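Local coordinates for GH127 beta-L-arabinofuranoside (Geobacillus stearothermophilus, PDB 4QK0), which probably hydrolyses terminal beta-L-arabinofuranosides, releasing L-arabinose as a family 127 glycoside hydrolase, at residues V73-E84 and H139-A150. Sequence-based numbering, arbitrary orientation.
Sequences VFQDSDVAKWLE and HELYCAGHLIEA
With CG of K81 anti to its own carbonyl carbon (chi1 -69°) and the chain extended beyond it, the lysine runs across the ring of H146, while Y142, its CG anti to the backbone N, brings its hydroxyl to the lysine's end. A CH-pi contact results: K81 CE stands 3.6 Å from the centroid of the H146 ring, 18° off the normal. Beyond the ring, K81 NZ donates a long hydrogen bond of 3.3 Å to Y142 OH. Replacing the lysine by an alanine is likely to leave this face of H146 without its CE methylene and Y142 OH without that donor. Helices 76-84 and 140-150 run nearly parallel, axes 8.1 Å apart at 17°, consistent with two neighbours in one layer of the (alpha/alpha)6 barrel expected for a GH127 catalytic domain. Small A80 and A150 permit this spacing, A80 O lying 3.3 Å from A150 CB; A80 CB to L147 CD1, at 3.4 Å, is a tight contact. At the N-terminal end, F74 CD2 sits over the centre of the H139 ring, the two planes oblique. E84 OE2 and E149 OE2 approach to 4.0 Å, a like-charge pair probably offset by salt bridges from R419 to E84 and K200 to E149, while Y88 OH hydrogen-bonds E84 OE2.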
ATOM      1  N   VAL A  73       6.135   0.381 -28.295  1.00 43.34           N
ATOM      2  CA  VAL A  73       6.766  -0.634 -29.104  1.00 46.65           C
ATOM      3  C   VAL A  73       5.754  -1.712 -29.577  1.00 43.65           C
ATOM      4  O   VAL A  73       5.915  -2.292 -30.640  1.00 45.23           O
ATOM      5  CB  VAL A  73       8.029  -1.145 -28.364  1.00 42.81           C
ATOM      6  CG1 VAL A  73       7.689  -2.139 -27.265  1.00 43.50           C
ATOM      7  CG2 VAL A  73       8.981  -1.719 -29.379  1.00 46.92           C
ATOM      8  N   PHE A  74       4.674  -1.868 -28.813  1.00 43.82           N
ATOM      9  CA  PHE A  74       3.579  -2.811 -29.090  1.00 37.29           C
ATOM     10  C   PHE A  74       2.317  -2.156 -29.669  1.00 33.26           C
ATOM     11  O   PHE A  74       1.214  -2.705 -29.604  1.00 31.79           O
ATOM     12  CB  PHE A  74       3.195  -3.535 -27.788  1.00 37.96           C
ATOM     13  CG  PHE A  74       2.947  -2.601 -26.617  1.00 39.50           C
ATOM     14  CD1 PHE A  74       1.789  -1.837 -26.536  1.00 42.47           C
ATOM     15  CD2 PHE A  74       3.913  -2.464 -25.611  1.00 43.26           C
ATOM     16  CE1 PHE A  74       1.580  -0.954 -25.481  1.00 49.17           C
ATOM     17  CE2 PHE A  74       3.710  -1.604 -24.546  1.00 42.56           C
ATOM     18  CZ  PHE A  74       2.542  -0.853 -24.471  1.00 49.14           C
ATOM     19  N   GLN A  75       2.479  -0.979 -30.222  1.00 34.78           N
ATOM     20  CA  GLN A  75       1.386  -0.268 -30.881  1.00 38.43           C
ATOM     21  C   GLN A  75       0.656  -1.105 -31.986  1.00 37.27           C
ATOM     22  O   GLN A  75      -0.551  -1.008 -32.143  1.00 30.71           O
ATOM     23  CB  GLN A  75       1.985   1.020 -31.498  1.00 50.18           C
ATOM     24  CG  GLN A  75       0.999   2.169 -31.701  1.00 60.23           C
ATOM     25  CD  GLN A  75       0.786   3.029 -30.459  1.00 68.84           C
ATOM     26  OE1 GLN A  75       1.341   2.773 -29.374  1.00 61.53           O
ATOM     27  NE2 GLN A  75      -0.015   4.063 -30.617  1.00 65.00           N
ATOM     28  N   ASP A  76       1.413  -1.897 -32.758  1.00 32.25           N
ATOM     29  CA  ASP A  76       0.838  -2.741 -33.810  1.00 29.36           C
ATOM     30  C   ASP A  76      -0.263  -3.630 -33.266  1.00 29.52           C
ATOM     31  O   ASP A  76      -1.229  -3.922 -33.962  1.00 26.52           O
ATOM     32  CB  ASP A  76       1.934  -3.605 -34.463  1.00 30.32           C
ATOM     33  CG  ASP A  76       2.950  -2.786 -35.306  1.00 33.68           C
ATOM     34  OD1 ASP A  76       2.736  -1.538 -35.540  1.00 28.60           O
ATOM     35  OD2 ASP A  76       4.001  -3.377 -35.711  1.00 31.56           O
ATOM     36  N   SER A  77      -0.143  -4.086 -32.012  1.00 28.86           N
ATOM     37  CA  SER A  77      -1.164  -4.990 -31.457  1.00 27.74           C
ATOM     38  C   SER A  77      -2.515  -4.329 -31.240  1.00 25.52           C
ATOM     39  O   SER A  77      -3.558  -5.013 -31.140  1.00 25.09           O
ATOM     40  CB  SER A  77      -0.721  -5.536 -30.101  1.00 29.41           C
ATOM     41  OG  SER A  77      -0.655  -4.461 -29.165  1.00 31.30           O
ATOM     42  N   ASP A  78      -2.528  -3.021 -31.098  1.00 27.24           N
ATOM     43  CA  ASP A  78      -3.822  -2.305 -30.977  1.00 32.09           C
ATOM     44  C   ASP A  78      -4.662  -2.448 -32.260  1.00 26.60           C
ATOM     45  O   ASP A  78      -5.864  -2.616 -32.208  1.00 20.85           O
ATOM     46  CB  ASP A  78      -3.588  -0.823 -30.693  1.00 37.28           C
ATOM     47  CG  ASP A  78      -3.183  -0.578 -29.254  1.00 43.68           C
ATOM     48  OD1 ASP A  78      -3.640  -1.345 -28.369  1.00 47.48           O
ATOM     49  OD2 ASP A  78      -2.479   0.429 -29.004  1.00 48.08           O
ATOM     50  N   VAL A  79      -3.999  -2.376 -33.396  1.00 25.15           N
ATOM     51  CA  VAL A  79      -4.689  -2.538 -34.652  1.00 28.16           C
ATOM     52  C   VAL A  79      -5.232  -3.958 -34.732  1.00 26.63           C
ATOM     53  O   VAL A  79      -6.364  -4.182 -35.168  1.00 27.93           O
ATOM     54  CB  VAL A  79      -3.748  -2.258 -35.821  1.00 26.73           C
ATOM     55  CG1 VAL A  79      -4.458  -2.482 -37.137  1.00 28.63           C
ATOM     56  CG2 VAL A  79      -3.269  -0.831 -35.755  1.00 32.61           C
ATOM     57  N   ALA A  80      -4.428  -4.909 -34.277  1.00 26.27           N
ATOM     58  CA  ALA A  80      -4.804  -6.305 -34.294  1.00 27.67           C
ATOM     59  C   ALA A  80      -6.020  -6.534 -33.472  1.00 24.86           C
ATOM     60  O   ALA A  80      -6.951  -7.216 -33.890  1.00 26.29           O
ATOM     61  CB  ALA A  80      -3.664  -7.171 -33.791  1.00 29.29           C
ATOM     62  N   LYS A  81      -6.051  -5.963 -32.281  1.00 29.63           N
ATOM     63  CA  LYS A  81      -7.178  -6.221 -31.380  1.00 27.68           C
ATOM     64  C   LYS A  81      -8.433  -5.610 -31.897  1.00 24.39           C
ATOM     65  O   LYS A  81      -9.533  -6.168 -31.685  1.00 21.21           O
ATOM     66  CB  LYS A  81      -6.904  -5.713 -29.960  1.00 33.42           C
ATOM     67  CG  LYS A  81      -5.821  -6.500 -29.226  1.00 37.62           C
ATOM     68  CD  LYS A  81      -5.343  -5.718 -27.994  1.00 42.69           C
ATOM     69  CE  LYS A  81      -4.295  -6.479 -27.224  1.00 46.79           C
ATOM     70  NZ  LYS A  81      -3.664  -5.564 -26.245  1.00 51.70           N
ATOM     71  N   TRP A  82      -8.307  -4.448 -32.554  1.00 24.31           N
ATOM     72  CA  TRP A  82      -9.494  -3.809 -33.128  1.00 25.87           C
ATOM     73  C   TRP A  82     -10.032  -4.712 -34.277  1.00 24.60           C
ATOM     74  O   TRP A  82     -11.241  -5.016 -34.327  1.00 23.21           O
ATOM     75  CB  TRP A  82      -9.174  -2.374 -33.597  1.00 27.70           C
ATOM     76  CG  TRP A  82     -10.310  -1.610 -34.193  1.00 31.02           C
ATOM     77  CD1 TRP A  82     -11.192  -0.798 -33.532  1.00 34.86           C
ATOM     78  CD2 TRP A  82     -10.721  -1.603 -35.562  1.00 31.84           C
ATOM     79  NE1 TRP A  82     -12.120  -0.303 -34.412  1.00 35.59           N
ATOM     80  CE2 TRP A  82     -11.839  -0.761 -35.661  1.00 33.28           C
ATOM     81  CE3 TRP A  82     -10.235  -2.199 -36.718  1.00 32.22           C
ATOM     82  CZ2 TRP A  82     -12.490  -0.521 -36.869  1.00 35.67           C
ATOM     83  CZ3 TRP A  82     -10.871  -1.931 -37.927  1.00 34.36           C
ATOM     84  CH2 TRP A  82     -11.983  -1.106 -37.986  1.00 31.73           C
ATOM     85  N   LEU A  83      -9.134  -5.200 -35.142  1.00 25.12           N
ATOM     86  CA  LEU A  83      -9.566  -6.132 -36.227  1.00 26.40           C
ATOM     87  C   LEU A  83     -10.234  -7.400 -35.689  1.00 26.22           C
ATOM     88  O   LEU A  83     -11.247  -7.850 -36.211  1.00 27.81           O
ATOM     89  CB  LEU A  83      -8.403  -6.520 -37.105  1.00 26.85           C
ATOM     90  CG  LEU A  83      -7.886  -5.390 -38.024  1.00 25.83           C
ATOM     91  CD1 LEU A  83      -6.555  -5.770 -38.622  1.00 25.48           C
ATOM     92  CD2 LEU A  83      -8.880  -5.087 -39.117  1.00 27.55           C
ATOM     93  N   GLU A  84      -9.700  -7.934 -34.604  1.00 26.97           N
ATOM     94  CA  GLU A  84     -10.242  -9.142 -34.033  1.00 24.96           C
ATOM     95  C   GLU A  84     -11.633  -8.923 -33.530  1.00 24.46           C
ATOM     96  O   GLU A  84     -12.550  -9.735 -33.775  1.00 22.35           O
ATOM     97  CB  GLU A  84      -9.343  -9.709 -32.931  1.00 24.79           C
ATOM     98  CG  GLU A  84      -9.818 -11.103 -32.488  1.00 28.16           C
ATOM     99  CD  GLU A  84      -9.131 -11.658 -31.238  1.00 29.65           C
ATOM    100  OE1 GLU A  84      -8.066 -11.148 -30.872  1.00 30.56           O
ATOM    101  OE2 GLU A  84      -9.660 -12.632 -30.645  1.00 32.24           O
ATOM    102  N   HIS A 139       8.207  -6.948 -27.583  1.00 20.81           N
ATOM    103  CA  HIS A 139       6.849  -7.430 -27.925  1.00 20.23           C
ATOM    104  C   HIS A 139       6.609  -7.860 -29.397  1.00 18.07           C
ATOM    105  O   HIS A 139       5.486  -7.914 -29.850  1.00 18.96           O
ATOM    106  CB  HIS A 139       5.824  -6.358 -27.583  1.00 22.08           C
ATOM    107  CG  HIS A 139       5.579  -6.185 -26.128  1.00 22.12           C
ATOM    108  ND1 HIS A 139       6.557  -5.744 -25.262  1.00 25.53           N
ATOM    109  CD2 HIS A 139       4.439  -6.271 -25.402  1.00 21.92           C
ATOM    110  CE1 HIS A 139       6.031  -5.585 -24.056  1.00 23.62           C
ATOM    111  NE2 HIS A 139       4.759  -5.943 -24.111  1.00 23.87           N
ATOM    112  N   GLU A 140       7.677  -8.143 -30.124  1.00 20.05           N
ATOM    113  CA  GLU A 140       7.594  -8.542 -31.525  1.00 21.11           C
ATOM    114  C   GLU A 140       6.670  -9.728 -31.704  1.00 22.41           C
ATOM    115  O   GLU A 140       5.728  -9.694 -32.531  1.00 20.25           O
ATOM    116  CB  GLU A 140       8.976  -8.865 -32.080  1.00 21.46           C
ATOM    117  CG  GLU A 140       9.812  -7.661 -32.454  1.00 22.73           C
ATOM    118  CD  GLU A 140      11.287  -8.037 -32.698  1.00 26.40           C
ATOM    119  OE1 GLU A 140      11.767  -7.920 -33.871  1.00 23.02           O
ATOM    120  OE2 GLU A 140      11.949  -8.427 -31.701  1.00 24.92           O
ATOM    121  N   LEU A 141       6.921 -10.798 -30.934  1.00 22.54           N
ATOM    122  CA  LEU A 141       6.090 -12.008 -31.035  1.00 23.31           C
ATOM    123  C   LEU A 141       4.685 -11.765 -30.487  1.00 23.38           C
ATOM    124  O   LEU A 141       3.702 -12.308 -30.993  1.00 25.95           O
ATOM    125  CB  LEU A 141       6.751 -13.195 -30.333  1.00 22.74           C
ATOM    126  CG  LEU A 141       8.084 -13.562 -30.923  1.00 24.94           C
ATOM    127  CD1 LEU A 141       8.670 -14.717 -30.151  1.00 26.31           C
ATOM    128  CD2 LEU A 141       7.995 -13.919 -32.409  1.00 26.53           C
ATOM    129  N   TYR A 142       4.601 -10.964 -29.435  1.00 22.55           N
ATOM    130  CA  TYR A 142       3.320 -10.554 -28.890  1.00 22.84           C
ATOM    131  C   TYR A 142       2.474  -9.879 -29.950  1.00 22.43           C
ATOM    132  O   TYR A 142       1.280 -10.204 -30.120  1.00 24.78           O
ATOM    133  CB  TYR A 142       3.568  -9.627 -27.679  1.00 23.93           C
ATOM    134  CG  TYR A 142       2.390  -8.911 -27.100  1.00 21.47           C
ATOM    135  CD1 TYR A 142       1.998  -7.697 -27.596  1.00 23.16           C
ATOM    136  CD2 TYR A 142       1.694  -9.424 -26.021  1.00 22.70           C
ATOM    137  CE1 TYR A 142       0.905  -7.020 -27.055  1.00 22.90           C
ATOM    138  CE2 TYR A 142       0.622  -8.760 -25.472  1.00 23.77           C
ATOM    139  CZ  TYR A 142       0.244  -7.547 -25.996  1.00 23.40           C
ATOM    140  OH  TYR A 142      -0.802  -6.896 -25.444  1.00 23.99           O
ATOM    141  N   CYS A 143       3.043  -8.920 -30.655  1.00 22.44           N
ATOM    142  CA  CYS A 143       2.266  -8.266 -31.751  1.00 25.00           C
ATOM    143  C   CYS A 143       1.907  -9.254 -32.853  1.00 22.72           C
ATOM    144  O   CYS A 143       0.797  -9.258 -33.332  1.00 21.38           O
ATOM    145  CB  CYS A 143       3.026  -7.049 -32.340  1.00 27.24           C
ATOM    146  SG  CYS A 143       3.175  -5.659 -31.168  1.00 32.72           S
ATOM    147  N   ALA A 144       2.852 -10.120 -33.212  1.00 23.14           N
ATOM    148  CA  ALA A 144       2.596 -11.140 -34.233  1.00 22.53           C
ATOM    149  C   ALA A 144       1.464 -12.045 -33.792  1.00 21.32           C
ATOM    150  O   ALA A 144       0.530 -12.300 -34.545  1.00 25.00           O
ATOM    151  CB  ALA A 144       3.836 -11.952 -34.477  1.00 22.84           C
ATOM    152  N   GLY A 145       1.478 -12.439 -32.525  1.00 19.79           N
ATOM    153  CA  GLY A 145       0.408 -13.256 -31.974  1.00 18.19           C
ATOM    154  C   GLY A 145      -0.932 -12.593 -32.061  1.00 20.30           C
ATOM    155  O   GLY A 145      -1.911 -13.199 -32.508  1.00 21.75           O
ATOM    156  N   HIS A 146      -1.001 -11.307 -31.691  1.00 19.82           N
ATOM    157  CA  HIS A 146      -2.280 -10.639 -31.739  1.00 19.74           C
ATOM    158  C   HIS A 146      -2.804 -10.521 -33.145  1.00 18.68           C
ATOM    159  O   HIS A 146      -3.992 -10.642 -33.366  1.00 19.19           O
ATOM    160  CB  HIS A 146      -2.242  -9.272 -31.041  1.00 20.46           C
ATOM    161  CG  HIS A 146      -2.610  -9.367 -29.601  1.00 22.30           C
ATOM    162  ND1 HIS A 146      -1.697  -9.169 -28.585  1.00 22.98           N
ATOM    163  CD2 HIS A 146      -3.741  -9.819 -29.005  1.00 21.44           C
ATOM    164  CE1 HIS A 146      -2.269  -9.447 -27.428  1.00 20.38           C
ATOM    165  NE2 HIS A 146      -3.505  -9.815 -27.652  1.00 21.06           N
ATOM    166  N   LEU A 147      -1.919 -10.245 -34.070  1.00 20.10           N
ATOM    167  CA  LEU A 147      -2.289 -10.173 -35.504  1.00 23.32           C
ATOM    168  C   LEU A 147      -2.791 -11.544 -36.067  1.00 23.04           C
ATOM    169  O   LEU A 147      -3.769 -11.612 -36.773  1.00 22.73           O
ATOM    170  CB  LEU A 147      -1.066  -9.730 -36.284  1.00 23.27           C
ATOM    171  CG  LEU A 147      -0.780  -8.341 -36.834  1.00 25.91           C
ATOM    172  CD1 LEU A 147      -1.897  -7.330 -36.729  1.00 27.95           C
ATOM    173  CD2 LEU A 147       0.576  -7.807 -36.415  1.00 28.36           C
ATOM    174  N   ILE A 148      -2.082 -12.625 -35.704  1.00 25.25           N
ATOM    175  CA  ILE A 148      -2.547 -14.001 -35.986  1.00 24.32           C
ATOM    176  C   ILE A 148      -3.955 -14.225 -35.464  1.00 26.67           C
ATOM    177  O   ILE A 148      -4.846 -14.646 -36.216  1.00 25.97           O
ATOM    178  CB  ILE A 148      -1.603 -15.008 -35.389  1.00 23.36           C
ATOM    179  CG1 ILE A 148      -0.282 -15.017 -36.182  1.00 24.23           C
ATOM    180  CG2 ILE A 148      -2.236 -16.375 -35.379  1.00 25.01           C
ATOM    181  CD1 ILE A 148       0.872 -15.750 -35.528  1.00 25.04           C
ATOM    182  N   GLU A 149      -4.207 -13.875 -34.203  1.00 25.58           N
ATOM    183  CA  GLU A 149      -5.560 -14.092 -33.673  1.00 24.05           C
ATOM    184  C   GLU A 149      -6.544 -13.341 -34.496  1.00 23.20           C
ATOM    185  O   GLU A 149      -7.655 -13.826 -34.702  1.00 24.03           O
ATOM    186  CB  GLU A 149      -5.710 -13.660 -32.216  1.00 25.25           C
ATOM    187  CG  GLU A 149      -4.966 -14.481 -31.192  1.00 25.68           C
ATOM    188  CD  GLU A 149      -5.424 -14.145 -29.751  1.00 28.22           C
ATOM    189  OE1 GLU A 149      -4.731 -13.382 -29.033  1.00 26.20           O
ATOM    190  OE2 GLU A 149      -6.474 -14.684 -29.335  1.00 28.63           O
ATOM    191  N   ALA A 150      -6.193 -12.126 -34.919  1.00 22.05           N
ATOM    192  CA  ALA A 150      -7.192 -11.318 -35.628  1.00 24.66           C
ATOM    193  C   ALA A 150      -7.488 -11.967 -37.001  1.00 24.63           C
ATOM    194  O   ALA A 150      -8.621 -12.003 -37.434  1.00 24.40           O
ATOM    195  CB  ALA A 150      -6.669  -9.907 -35.853  1.00 25.09           C
TER
HETATM  196  O   HOH W   1      -5.583  -9.817 -31.423  1.00 31.82           O